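Local coordinates for Two-component response regulator (Geobacillus stearothermophilus, PDB 6SWI), which probably binds DNA through its C-terminal helix-turn-helix domain to regulate transcription in the arabinan utilization system, at residues L23-V28 with V37-M42. Sequence-based numbering, arbitrary orientation. Where two conformers were deposited one is given.
Sequences LTLESV and VYLSRM
Leu25 and Leu39 lie side by side, their side chains running antiparallel, where helix 25-32 meets helix 36-47, the two helices of the first helix-turn-helix in this AraC-type DNA-binding domain. In AraC-family proteins the second helix of such a pair is the recognition helix, a role that helix 36-47 probably shares. The tight part is apolar packing, with Val28 and Leu39 buried and Leu25 partly exposed. Leu39 holds its CG anti to the backbone N (chi1 179°), which extends the side chain toward helix 25-32, and its CD2 lies 3.8 Å from Leu25 CD1 and 3.9 Å from Val28 CG1. Branched aliphatic residues suit this seam: Val28, short and buried, stands roughly perpendicular to Leu39, and Phe51 of helix 51-69 packs on both Leu25 and Val28, while Ile6 of helix 5-17 touches Leu39. Toward solvent the contact thins to Leu25 against Ser40, where the small serine leaves room for CD2 at 3.8 Å from its CB, while Leu25 CD1 comes within 3.9 Å of Ser40 N. Thr24 caps the N-terminus of helix 25-32: its OG1 accepts from Ser27 N at 2.9 Å, while Ser27 OG donates back to Thr24 O at 2.8 Å.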
loop_
_atom_site.group_PDB
_atom_site.type_symbol
_atom_site.label_atom_id
_atom_site.label_comp_id
_atom_site.label_asym_id
_atom_site.label_seq_id
_atom_site.Cartn_x
_atom_site.Cartn_y
_atom_site.Cartn_z
ATOM N N LEU A 23 12.271 0.940 -1.455
ATOM C CA LEU A 23 11.772 1.271 -2.786
ATOM C C LEU A 23 11.547 2.778 -2.893
ATOM O O LEU A 23 10.730 3.342 -2.155
ATOM C CB LEU A 23 10.481 0.505 -3.057
ATOM C CG LEU A 23 9.904 0.661 -4.465
ATOM C CD1 LEU A 23 10.872 0.120 -5.508
ATOM C CD2 LEU A 23 8.564 -0.038 -4.566
ATOM N N THR A 24 12.261 3.434 -3.808
ATOM C CA THR A 24 12.142 4.873 -3.988
ATOM C C THR A 24 12.022 5.188 -5.472
ATOM O O THR A 24 12.350 4.370 -6.333
ATOM C CB THR A 24 13.372 5.627 -3.479
ATOM O OG1 THR A 24 14.497 5.264 -4.291
ATOM C CG2 THR A 24 13.654 5.278 -2.017
ATOM N N LEU A 25 11.565 6.405 -5.757
ATOM C CA LEU A 25 11.498 6.867 -7.137
ATOM C C LEU A 25 12.851 6.731 -7.814
ATOM O O LEU A 25 12.965 6.188 -8.922
ATOM C CB LEU A 25 11.019 8.318 -7.161
ATOM C CG LEU A 25 11.198 8.967 -8.533
ATOM C CD1 LEU A 25 10.038 8.641 -9.447
ATOM C CD2 LEU A 25 11.439 10.465 -8.443
ATOM N N GLU A 26 13.899 7.204 -7.140
ATOM C CA GLU A 26 15.236 7.130 -7.712
ATOM C C GLU A 26 15.643 5.687 -7.981
ATOM O O GLU A 26 16.264 5.393 -9.003
ATOM C CB GLU A 26 16.236 7.818 -6.782
ATOM C CG GLU A 26 16.158 9.338 -6.809
ATOM C CD GLU A 26 15.135 9.912 -5.839
ATOM O OE1 GLU A 26 15.128 11.152 -5.665
ATOM O OE2 GLU A 26 14.343 9.137 -5.252
ATOM N N SER A 27 15.285 4.770 -7.081
ATOM C CA SER A 27 15.661 3.372 -7.265
ATOM C C SER A 27 14.922 2.715 -8.435
ATOM O O SER A 27 15.487 1.850 -9.119
ATOM C CB SER A 27 15.482 2.624 -5.942
ATOM O OG SER A 27 14.135 2.241 -5.786
ATOM N N VAL A 28 13.668 3.102 -8.681
ATOM C CA VAL A 28 12.951 2.594 -9.846
ATOM C C VAL A 28 13.521 3.194 -11.122
ATOM O O VAL A 28 13.668 2.505 -12.140
ATOM C CB VAL A 28 11.440 2.856 -9.711
ATOM C CG1 VAL A 28 10.693 2.449 -10.974
ATOM C CG2 VAL A 28 10.887 2.117 -8.507
ATOM N N VAL A 37 13.907 12.557 -12.714
ATOM C CA VAL A 37 13.011 13.678 -12.965
ATOM C C VAL A 37 12.030 13.331 -14.075
ATOM O O VAL A 37 10.825 13.571 -13.954
ATOM C CB VAL A 37 13.812 14.955 -13.274
ATOM C CG1 VAL A 37 12.869 16.109 -13.572
ATOM C CG2 VAL A 37 14.728 15.301 -12.103
ATOM N N TYR A 38 12.527 12.757 -15.174
ATOM C CA TYR A 38 11.636 12.314 -16.241
ATOM C C TYR A 38 10.594 11.335 -15.716
ATOM O O TYR A 38 9.396 11.473 -15.988
ATOM C CB TYR A 38 12.453 11.659 -17.356
ATOM C CG TYR A 38 11.603 11.219 -18.520
ATOM C CD1 TYR A 38 11.114 12.151 -19.439
ATOM C CD2 TYR A 38 11.272 9.888 -18.703
ATOM C CE1 TYR A 38 10.321 11.762 -20.516
ATOM C CE2 TYR A 38 10.477 9.486 -19.775
ATOM C CZ TYR A 38 10.008 10.428 -20.678
ATOM O OH TYR A 38 9.225 10.034 -21.742
ATOM N N LEU A 39 11.031 10.337 -14.948
ATOM C CA LEU A 39 10.092 9.341 -14.448
ATOM C C LEU A 39 9.043 9.979 -13.551
ATOM O O LEU A 39 7.847 9.686 -13.672
ATOM C CB LEU A 39 10.848 8.259 -13.684
ATOM C CG LEU A 39 9.964 7.157 -13.092
ATOM C CD1 LEU A 39 9.188 6.428 -14.184
ATOM C CD2 LEU A 39 10.801 6.168 -12.295
ATOM N N SER A 40 9.477 10.845 -12.634
ATOM C CA SER A 40 8.542 11.525 -11.743
ATOM C C SER A 40 7.503 12.291 -12.537
ATOM O O SER A 40 6.304 12.239 -12.231
ATOM C CB SER A 40 9.314 12.488 -10.844
ATOM O OG SER A 40 8.469 13.111 -9.889
ATOM N N ARG A 41 7.951 13.022 -13.560
ATOM C CA ARG A 41 7.035 13.824 -14.355
ATOM C C ARG A 41 6.055 12.953 -15.113
ATOM O O ARG A 41 4.868 13.290 -15.213
ATOM C CB ARG A 41 7.814 14.663 -15.358
ATOM C CG ARG A 41 8.574 15.799 -14.743
ATOM C CD ARG A 41 9.209 16.664 -15.826
ATOM N NE ARG A 41 8.194 17.077 -16.790
ATOM C CZ ARG A 41 8.020 16.528 -17.988
ATOM N NH1 ARG A 41 8.818 15.554 -18.403
ATOM N NH2 ARG A 41 7.040 16.955 -18.768
ATOM N N MET A 42 6.528 11.840 -15.673
ATOM C CA MET A 42 5.642 11.020 -16.489
ATOM C C MET A 42 4.615 10.297 -15.631
ATOM O O MET A 42 3.453 10.173 -16.030
ATOM C CB MET A 42 6.445 10.032 -17.318
ATOM C CG MET A 42 7.329 10.739 -18.315
ATOM S SD MET A 42 6.426 11.541 -19.614
ATOM C CE MET A 42 6.122 10.093 -20.592
#